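Local coordinates for 23S rRNA-specific endonuclease VapC20 (Mycobacterium tuberculosis H37Rv, PDB 5WZF), which cleaves 23S rRNA in the sarcin-ricin loop as the magnesium-dependent endoribonuclease toxin of a type II toxin-antitoxin system, at residues 115-129 against 132-143. Numbering follows the deposited sequence.
Sequences FAVMRKKGIQNAYAF and DFSAAGFVEVRP
With CG opposite the carbonyl carbon (chi1 -57°), Phe115 leans from its helix into the aromatic side chains of 132-143, and Met118, extended at chi2 (179°), brings SD to Phe133 and Phe138, its bend at chi3 laying CE against Phe138 CD1. Phe115 drives its CE1 edge over the centre of the Phe133 ring, 3.5 Å from Phe133 CD2, a T-shaped stack, while the small methyl Ala136 CB makes a CH-pi contact over one face of Phe115. The flexible, polarisable Met118 suits a junction of rings: SD lies over the face of Phe138, 4.1 Å from its centroid, and at the edge of Phe133. Beside this cluster, strands 125-127 and 139-140 pair in parallel at the edge of the PIN-domain sheet, Val139 N bonding to Gln124 O (2.9 Å) and Ala126 N to Val139 O (2.7 Å). Gly137, whose positive phi closes a Schellman motif after helix 132-135, turns the chain into this strand; its O receives Gln124 NE2 in the carbonyl plane, on a lone pair. Farther along, the long, planar-ended Arg142 directs NH1 to Ala128 O (2.8 Å) within the guanidinium plane, while NH2 forms a salt bridge with Glu140, meeting OE1 on its anti lone pair; OE1 also accepts Gly131 N.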
loop_
_atom_site.group_PDB
_atom_site.type_symbol
_atom_site.label_atom_id
_atom_site.label_comp_id
_atom_site.label_asym_id
_atom_site.label_seq_id
_atom_site.Cartn_x
_atom_site.Cartn_y
_atom_site.Cartn_z
ATOM N N PHE B 115 2.079 -9.703 -8.346
ATOM C CA PHE B 115 2.759 -10.716 -9.147
ATOM C C PHE B 115 2.880 -12.014 -8.360
ATOM O O PHE B 115 2.685 -13.101 -8.901
ATOM C CB PHE B 115 4.149 -10.239 -9.578
ATOM C CG PHE B 115 4.144 -8.951 -10.353
ATOM C CD1 PHE B 115 3.011 -8.536 -11.042
ATOM C CD2 PHE B 115 5.279 -8.154 -10.395
ATOM C CE1 PHE B 115 3.011 -7.350 -11.755
ATOM C CE2 PHE B 115 5.287 -6.968 -11.106
ATOM C CZ PHE B 115 4.150 -6.560 -11.785
ATOM N N ALA B 116 3.209 -11.885 -7.078
ATOM C CA ALA B 116 3.390 -13.041 -6.208
ATOM C C ALA B 116 2.083 -13.791 -5.989
ATOM O O ALA B 116 2.071 -15.021 -5.916
ATOM C CB ALA B 116 3.983 -12.608 -4.873
ATOM N N VAL B 117 0.982 -13.053 -5.877
ATOM C CA VAL B 117 -0.328 -13.674 -5.724
ATOM C C VAL B 117 -0.683 -14.458 -6.984
ATOM O O VAL B 117 -1.164 -15.589 -6.908
ATOM C CB VAL B 117 -1.434 -12.630 -5.430
ATOM C CG1 VAL B 117 -2.816 -13.270 -5.523
ATOM C CG2 VAL B 117 -1.230 -12.001 -4.053
ATOM N N MET B 118 -0.429 -13.859 -8.147
ATOM C CA MET B 118 -0.769 -14.499 -9.413
ATOM C C MET B 118 0.059 -15.766 -9.628
ATOM O O MET B 118 -0.453 -16.768 -10.125
ATOM C CB MET B 118 -0.577 -13.525 -10.582
ATOM C CG MET B 118 -1.550 -12.344 -10.570
ATOM S SD MET B 118 -1.300 -11.178 -11.933
ATOM C CE MET B 118 -1.822 -12.164 -13.338
ATOM N N ARG B 119 1.332 -15.722 -9.242
ATOM C CA ARG B 119 2.182 -16.904 -9.321
ATOM C C ARG B 119 1.659 -17.999 -8.396
ATOM O O ARG B 119 1.611 -19.169 -8.769
ATOM C CB ARG B 119 3.635 -16.568 -8.970
ATOM C CG ARG B 119 4.365 -15.726 -10.005
ATOM C CD ARG B 119 5.880 -15.762 -9.787
ATOM N NE ARG B 119 6.279 -15.233 -8.484
ATOM C CZ ARG B 119 6.482 -13.943 -8.226
ATOM N NH1 ARG B 119 6.322 -13.039 -9.186
ATOM N NH2 ARG B 119 6.846 -13.556 -7.009
ATOM N N LYS B 120 1.266 -17.607 -7.188
ATOM C CA LYS B 120 0.742 -18.552 -6.210
ATOM C C LYS B 120 -0.556 -19.193 -6.690
ATOM O O LYS B 120 -0.760 -20.398 -6.544
ATOM C CB LYS B 120 0.514 -17.855 -4.864
ATOM C CG LYS B 120 -0.258 -18.694 -3.854
ATOM C CD LYS B 120 -0.588 -17.903 -2.594
ATOM C CE LYS B 120 -1.437 -18.726 -1.631
ATOM N NZ LYS B 120 -1.719 -17.990 -0.362
ATOM N N LYS B 121 -1.428 -18.379 -7.275
ATOM C CA LYS B 121 -2.755 -18.835 -7.669
ATOM C C LYS B 121 -2.800 -19.382 -9.093
ATOM O O LYS B 121 -3.828 -19.899 -9.530
ATOM C CB LYS B 121 -3.762 -17.696 -7.523
ATOM C CG LYS B 121 -3.942 -17.219 -6.094
ATOM C CD LYS B 121 -4.539 -18.314 -5.228
ATOM C CE LYS B 121 -4.826 -17.819 -3.819
ATOM N NZ LYS B 121 -5.468 -18.875 -2.981
ATOM N N GLY B 122 -1.690 -19.270 -9.813
ATOM C CA GLY B 122 -1.620 -19.781 -11.171
ATOM C C GLY B 122 -2.421 -18.937 -12.142
ATOM O O GLY B 122 -2.963 -19.440 -13.126
ATOM N N ILE B 123 -2.488 -17.642 -11.860
ATOM C CA ILE B 123 -3.220 -16.699 -12.696
ATOM C C ILE B 123 -2.273 -16.043 -13.692
ATOM O O ILE B 123 -1.191 -15.589 -13.322
ATOM C CB ILE B 123 -3.907 -15.617 -11.843
ATOM C CG1 ILE B 123 -4.873 -16.264 -10.847
ATOM C CG2 ILE B 123 -4.633 -14.607 -12.725
ATOM C CD1 ILE B 123 -5.426 -15.304 -9.817
ATOM N N GLN B 124 -2.673 -16.002 -14.959
ATOM C CA GLN B 124 -1.847 -15.378 -15.986
ATOM C C GLN B 124 -2.461 -14.070 -16.471
ATOM O O GLN B 124 -1.750 -13.163 -16.906
ATOM C CB GLN B 124 -1.639 -16.338 -17.162
ATOM C CG GLN B 124 -0.807 -15.775 -18.319
ATOM C CD GLN B 124 0.654 -15.509 -17.959
ATOM O OE1 GLN B 124 1.103 -15.786 -16.844
ATOM N NE2 GLN B 124 1.403 -14.968 -18.915
ATOM N N ASN B 125 -3.783 -13.973 -16.378
ATOM C CA ASN B 125 -4.504 -12.800 -16.865
ATOM C C ASN B 125 -4.760 -11.763 -15.778
ATOM O O ASN B 125 -5.264 -12.084 -14.702
ATOM C CB ASN B 125 -5.832 -13.216 -17.489
ATOM C CG ASN B 125 -5.647 -14.033 -18.750
ATOM O OD1 ASN B 125 -4.702 -13.817 -19.509
ATOM N ND2 ASN B 125 -6.547 -14.981 -18.977
ATOM N N ALA B 126 -4.424 -10.515 -16.072
ATOM C CA ALA B 126 -4.688 -9.432 -15.140
ATOM C C ALA B 126 -5.583 -8.373 -15.762
ATOM O O ALA B 126 -5.408 -8.004 -16.923
ATOM C CB ALA B 126 -3.382 -8.804 -14.672
ATOM N N TYR B 127 -6.552 -7.887 -14.994
ATOM C CA TYR B 127 -7.257 -6.676 -15.390
ATOM C C TYR B 127 -6.430 -5.500 -14.896
ATOM O O TYR B 127 -6.428 -5.176 -13.711
ATOM C CB TYR B 127 -8.679 -6.633 -14.833
ATOM C CG TYR B 127 -9.703 -7.241 -15.768
ATOM C CD1 TYR B 127 -9.315 -8.117 -16.770
ATOM C CD2 TYR B 127 -11.048 -6.923 -15.662
ATOM C CE1 TYR B 127 -10.238 -8.672 -17.631
ATOM C CE2 TYR B 127 -11.984 -7.471 -16.524
ATOM C CZ TYR B 127 -11.571 -8.346 -17.506
ATOM O OH TYR B 127 -12.488 -8.897 -18.369
ATOM N N ALA B 128 -5.696 -4.889 -15.816
ATOM C CA ALA B 128 -4.766 -3.830 -15.480
ATOM C C ALA B 128 -4.451 -3.032 -16.721
ATOM O O ALA B 128 -4.602 -3.523 -17.835
ATOM C CB ALA B 128 -3.485 -4.401 -14.886
ATOM N N PHE B 129 -4.006 -1.800 -16.517
ATOM C CA PHE B 129 -3.563 -0.956 -17.607
ATOM C C PHE B 129 -2.119 -0.539 -17.319
ATOM O O PHE B 129 -1.560 -0.923 -16.291
ATOM C CB PHE B 129 -4.481 0.262 -17.756
ATOM C CG PHE B 129 -5.948 -0.085 -17.898
ATOM C CD1 PHE B 129 -6.436 -0.655 -19.066
ATOM C CD2 PHE B 129 -6.840 0.183 -16.868
ATOM C CE1 PHE B 129 -7.782 -0.966 -19.197
ATOM C CE2 PHE B 129 -8.186 -0.123 -16.993
ATOM C CZ PHE B 129 -8.659 -0.697 -18.156
ATOM N N ASP B 132 2.715 -2.656 -16.531
ATOM C CA ASP B 132 3.667 -3.217 -15.570
ATOM C C ASP B 132 3.506 -4.730 -15.461
ATOM O O ASP B 132 4.487 -5.458 -15.335
ATOM C CB ASP B 132 3.505 -2.569 -14.195
ATOM C CG ASP B 132 3.885 -1.104 -14.198
ATOM O OD1 ASP B 132 4.872 -0.742 -14.872
ATOM O OD2 ASP B 132 3.189 -0.313 -13.532
ATOM N N PHE B 133 2.264 -5.202 -15.511
ATOM C CA PHE B 133 2.003 -6.637 -15.512
ATOM C C PHE B 133 2.520 -7.295 -16.796
ATOM O O PHE B 133 3.067 -8.402 -16.765
ATOM C CB PHE B 133 0.508 -6.901 -15.330
ATOM C CG PHE B 133 0.034 -6.725 -13.910
ATOM C CD1 PHE B 133 -0.154 -5.459 -13.377
ATOM C CD2 PHE B 133 -0.225 -7.826 -13.113
ATOM C CE1 PHE B 133 -0.589 -5.294 -12.064
ATOM C CE2 PHE B 133 -0.660 -7.674 -11.805
ATOM C CZ PHE B 133 -0.843 -6.405 -11.280
ATOM N N SER B 134 2.351 -6.612 -17.927
ATOM C CA SER B 134 2.883 -7.102 -19.197
ATOM C C SER B 134 4.401 -7.229 -19.143
ATOM O O SER B 134 4.967 -8.207 -19.628
ATOM C CB SER B 134 2.481 -6.176 -20.346
ATOM O OG SER B 134 1.075 -6.037 -20.418
ATOM N N ALA B 135 5.058 -6.236 -18.549
ATOM C CA ALA B 135 6.512 -6.258 -18.436
ATOM C C ALA B 135 6.971 -7.400 -17.534
ATOM O O ALA B 135 8.041 -7.975 -17.741
ATOM C CB ALA B 135 7.031 -4.926 -17.913
ATOM N N ALA B 136 6.153 -7.731 -16.542
ATOM C CA ALA B 136 6.504 -8.767 -15.580
ATOM C C ALA B 136 6.152 -10.161 -16.093
ATOM O O ALA B 136 6.406 -11.160 -15.420
ATOM C CB ALA B 136 5.819 -8.510 -14.246
ATOM N N GLY B 137 5.571 -10.230 -17.285
ATOM C CA GLY B 137 5.342 -11.512 -17.928
ATOM C C GLY B 137 3.923 -12.037 -17.837
ATOM O O GLY B 137 3.669 -13.199 -18.152
ATOM N N PHE B 138 2.997 -11.186 -17.404
ATOM C CA PHE B 138 1.589 -11.559 -17.347
ATOM C C PHE B 138 0.842 -10.935 -18.520
ATOM O O PHE B 138 1.424 -10.187 -19.305
ATOM C CB PHE B 138 0.959 -11.125 -16.018
ATOM C CG PHE B 138 1.614 -11.735 -14.810
ATOM C CD1 PHE B 138 1.333 -13.039 -14.433
ATOM C CD2 PHE B 138 2.520 -11.007 -14.056
ATOM C CE1 PHE B 138 1.938 -13.604 -13.321
ATOM C CE2 PHE B 138 3.131 -11.567 -12.947
ATOM C CZ PHE B 138 2.840 -12.867 -12.580
ATOM N N VAL B 139 -0.444 -11.245 -18.640
ATOM C CA VAL B 139 -1.255 -10.694 -19.716
ATOM C C VAL B 139 -2.242 -9.664 -19.185
ATOM O O VAL B 139 -3.084 -9.985 -18.347
ATOM C CB VAL B 139 -2.044 -11.794 -20.452
ATOM C CG1 VAL B 139 -3.061 -11.174 -21.401
ATOM C CG2 VAL B 139 -1.088 -12.742 -21.194
ATOM N N GLU B 140 -2.137 -8.429 -19.666
ATOM C CA GLU B 140 -3.138 -7.414 -19.344
ATOM C C GLU B 140 -4.252 -7.503 -20.375
ATOM O O GLU B 140 -4.055 -7.205 -21.554
ATOM C CB GLU B 140 -2.519 -6.020 -19.309
ATOM C CG GLU B 140 -1.397 -5.919 -18.292
ATOM C CD GLU B 140 -0.820 -4.525 -18.170
ATOM O OE1 GLU B 140 -1.357 -3.590 -18.804
ATOM O OE2 GLU B 140 0.173 -4.373 -17.426
ATOM N N VAL B 141 -5.418 -7.943 -19.920
ATOM C CA VAL B 141 -6.539 -8.207 -20.809
ATOM C C VAL B 141 -7.026 -6.925 -21.468
ATOM O O VAL B 141 -7.146 -5.887 -20.816
ATOM C CB VAL B 141 -7.695 -8.879 -20.055
ATOM C CG1 VAL B 141 -8.847 -9.192 -20.999
ATOM C CG2 VAL B 141 -7.203 -10.142 -19.370
ATOM N N ARG B 142 -7.290 -7.007 -22.768
ATOM C CA ARG B 142 -7.744 -5.866 -23.552
ATOM C C ARG B 142 -9.090 -6.163 -24.216
ATOM O O ARG B 142 -9.396 -7.319 -24.511
ATOM C CB ARG B 142 -6.693 -5.500 -24.602
ATOM C CG ARG B 142 -5.381 -5.014 -24.010
ATOM C CD ARG B 142 -5.565 -3.659 -23.359
ATOM N NE ARG B 142 -4.363 -3.217 -22.656
ATOM C CZ ARG B 142 -4.175 -3.337 -21.345
ATOM N NH1 ARG B 142 -5.113 -3.885 -20.582
ATOM N NH2 ARG B 142 -3.049 -2.903 -20.800
ATOM N N PRO B 143 -9.904 -5.119 -24.448
ATOM C CA PRO B 143 -11.222 -5.313 -25.060
ATOM C C PRO B 143 -11.131 -5.585 -26.559
ATOM O O PRO B 143 -11.180 -6.751 -26.946
ATOM C CB PRO B 143 -11.928 -3.984 -24.788
ATOM C CG PRO B 143 -10.820 -2.990 -24.756
ATOM C CD PRO B 143 -9.660 -3.705 -24.111
HETATM O O HOH W 1 3.869 -15.482 -15.867
HETATM O O HOH W 2 -7.310 -4.851 -18.235
#